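Local atomic coordinates of DUF3120 domain-containing protein (Bordetella pertussis, PDB entry 6RGN), a protein that is a type III secretion effector whose N-terminal domain, the part described here, targets membranes and probably binds the phosphoinositide PIP2. Residues 97-102 with 136-141. Residues are numbered along the deposited sequence; the frame is centred on the assembly and turned at random.
Sequences QQLRDL and QQLHEQ. With SO4 (sulfate ion), chain C.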
loop_
_atom_site.group_PDB
_atom_site.type_symbol
_atom_site.label_atom_id
_atom_site.label_comp_id
_atom_site.label_asym_id
_atom_site.label_seq_id
_atom_site.Cartn_x
_atom_site.Cartn_y
_atom_site.Cartn_z
ATOM N N GLN A 97 7.950 -3.530 11.022
ATOM C CA GLN A 97 8.868 -2.491 10.482
ATOM C C GLN A 97 8.530 -2.232 9.011
ATOM O O GLN A 97 8.413 -1.077 8.600
ATOM C CB GLN A 97 10.338 -2.884 10.617
ATOM C CG GLN A 97 11.281 -1.689 10.464
ATOM C CD GLN A 97 11.366 -0.821 11.709
ATOM O OE1 GLN A 97 10.413 -0.167 12.119
ATOM N NE2 GLN A 97 12.545 -0.748 12.315
ATOM N N GLN A 98 8.338 -3.280 8.226
ATOM C CA GLN A 98 7.943 -3.129 6.796
ATOM C C GLN A 98 6.564 -2.448 6.692
ATOM O O GLN A 98 6.298 -1.672 5.740
ATOM C CB GLN A 98 8.075 -4.532 6.212
ATOM C CG GLN A 98 8.458 -4.564 4.748
ATOM C CD GLN A 98 9.731 -3.840 4.380
ATOM O OE1 GLN A 98 10.816 -4.257 4.760
ATOM N NE2 GLN A 98 9.610 -2.756 3.624
ATOM N N LEU A 99 5.652 -2.751 7.605
ATOM C CA LEU A 99 4.264 -2.233 7.525
ATOM C C LEU A 99 4.318 -0.733 7.774
ATOM O O LEU A 99 3.604 0.031 7.059
ATOM C CB LEU A 99 3.428 -2.955 8.589
ATOM C CG LEU A 99 1.932 -2.676 8.544
ATOM C CD1 LEU A 99 1.352 -2.735 7.162
ATOM C CD2 LEU A 99 1.182 -3.629 9.457
ATOM N N ARG A 100 5.096 -0.330 8.778
ATOM C CA ARG A 100 5.403 1.091 9.076
ATOM C C ARG A 100 5.959 1.780 7.821
ATOM O O ARG A 100 5.455 2.861 7.473
ATOM C CB ARG A 100 6.329 1.195 10.283
ATOM C CG ARG A 100 5.567 0.960 11.581
ATOM C CD ARG A 100 6.356 1.158 12.861
ATOM N NE ARG A 100 5.517 0.943 14.042
ATOM C CZ ARG A 100 6.019 0.882 15.260
ATOM N NH1 ARG A 100 7.302 1.143 15.443
ATOM N NH2 ARG A 100 5.233 0.707 16.310
ATOM N N ASP A 101 6.887 1.151 7.129
ATOM C CA ASP A 101 7.527 1.771 5.951
ATOM C C ASP A 101 6.456 2.035 4.905
ATOM O O ASP A 101 6.550 3.092 4.216
ATOM C CB ASP A 101 8.581 0.888 5.302
ATOM C CG ASP A 101 9.760 0.550 6.178
ATOM O OD1 ASP A 101 10.033 1.311 7.123
ATOM O OD2 ASP A 101 10.454 -0.509 5.866
ATOM N N LEU A 102 5.554 1.053 4.699
ATOM C CA LEU A 102 4.455 1.222 3.736
ATOM C C LEU A 102 3.584 2.432 4.114
ATOM O O LEU A 102 3.197 3.238 3.239
ATOM C CB LEU A 102 3.613 -0.050 3.689
ATOM C CG LEU A 102 2.337 0.119 2.901
ATOM C CD1 LEU A 102 2.666 0.628 1.501
ATOM C CD2 LEU A 102 1.580 -1.219 2.851
ATOM N N GLN A 136 -2.716 -4.156 14.410
ATOM C CA GLN A 136 -3.396 -4.714 15.612
ATOM C C GLN A 136 -2.983 -6.181 15.782
ATOM O O GLN A 136 -2.617 -6.593 16.888
ATOM C CB GLN A 136 -4.913 -4.562 15.463
ATOM C CG GLN A 136 -5.711 -5.310 16.525
ATOM C CD GLN A 136 -7.197 -5.274 16.253
ATOM O OE1 GLN A 136 -7.647 -4.511 15.410
ATOM N NE2 GLN A 136 -7.979 -6.040 17.009
ATOM N N GLN A 137 -3.086 -6.962 14.722
ATOM C CA GLN A 137 -2.766 -8.413 14.734
ATOM C C GLN A 137 -1.308 -8.643 15.155
ATOM O O GLN A 137 -1.050 -9.638 15.868
ATOM C CB GLN A 137 -2.983 -8.975 13.336
ATOM C CG GLN A 137 -2.732 -10.462 13.213
ATOM C CD GLN A 137 -3.440 -10.973 11.983
ATOM O OE1 GLN A 137 -4.621 -11.362 12.048
ATOM N NE2 GLN A 137 -2.714 -11.041 10.868
ATOM N N LEU A 138 -0.369 -7.815 14.672
ATOM C CA LEU A 138 1.066 -7.988 15.036
ATOM C C LEU A 138 1.323 -7.524 16.476
ATOM O O LEU A 138 2.142 -8.143 17.138
ATOM C CB LEU A 138 1.955 -7.267 14.034
ATOM C CG LEU A 138 1.862 -7.826 12.617
ATOM C CD1 LEU A 138 2.471 -6.869 11.655
ATOM C CD2 LEU A 138 2.475 -9.209 12.521
ATOM N N HIS A 139 0.619 -6.494 16.946
ATOM C CA HIS A 139 0.679 -6.002 18.348
ATOM C C HIS A 139 0.178 -7.089 19.304
ATOM O O HIS A 139 0.774 -7.253 20.387
ATOM C CB HIS A 139 -0.095 -4.687 18.486
ATOM C CG HIS A 139 0.674 -3.534 17.936
ATOM N ND1 HIS A 139 1.978 -3.243 18.340
ATOM C CD2 HIS A 139 0.349 -2.598 17.017
ATOM C CE1 HIS A 139 2.415 -2.186 17.662
ATOM N NE2 HIS A 139 1.445 -1.794 16.828
ATOM N N GLU A 140 -0.851 -7.830 18.901
ATOM C CA GLU A 140 -1.481 -8.914 19.695
ATOM C C GLU A 140 -0.570 -10.144 19.737
ATOM O O GLU A 140 -0.695 -10.889 20.709
ATOM C CB GLU A 140 -2.844 -9.280 19.112
ATOM C CG GLU A 140 -3.903 -8.209 19.325
ATOM C CD GLU A 140 -5.219 -8.541 18.644
ATOM O OE1 GLU A 140 -5.317 -9.658 18.054
ATOM O OE2 GLU A 140 -6.137 -7.686 18.686
ATOM N N GLN A 141 0.266 -10.332 18.704
ATOM C CA GLN A 141 1.381 -11.320 18.569
ATOM C C GLN A 141 0.937 -12.399 17.585
ATOM O O GLN A 141 0.918 -12.042 16.426
ATOM C CB GLN A 141 1.863 -11.938 19.889
ATOM C CG GLN A 141 2.601 -10.952 20.798
ATOM C CD GLN A 141 3.526 -10.022 20.041
ATOM O OE1 GLN A 141 3.361 -8.802 20.048
ATOM N NE2 GLN A 141 4.516 -10.588 19.361
HETATM S S SO4 C . 0.628 1.993 16.069
HETATM O O1 SO4 C . -0.414 1.095 16.488
HETATM O O2 SO4 C . 1.792 1.224 15.696
HETATM O O3 SO4 C . 0.955 2.888 17.145
HETATM O O4 SO4 C . 0.185 2.748 14.934
#
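L99 and L138 meet by their methyl ends, with CD2 of L99 4.1 Å from CD1 of L138. The two side chains run at a slant to each other. Both leave the backbone toward the other helix, and the CA atoms of L99 and L138 are 10.0 Å apart. The two leucines share the gap about equally; CG of L99 is anti to its backbone N (chi1 -173°), which sends CD2 across toward L138. This is the apolar half of the contact between helix 96-112 and the C-terminal end of helix 124-140. L99 also packs on F88 of helix 76-90 and on I131, Y134 and K135, so it belongs to the interior of this helical domain.

The polar half lies beside it, around a sulfate ion. H139 NE2 donates a hydrogen bond to sulfate O2 at 3.2 Å, with an N-H...O angle of 151°. The oxygen sits at the edge of the imidazole, near its plane. R100 reaches the same place with a chain extended from CG to NE. R100 NH2 is 3.5 Å from sulfate O2, which lies at the guanidinium edge. R100 NH2 also comes 4.3 Å from H139 CE1, at the ring edge.

The sulfate probably came from the crystallisation liquor. It would probably favour a protonated H139. One oxygen near both R100 and H139 suggests, and no more, that this surface spot can hold an anionic group.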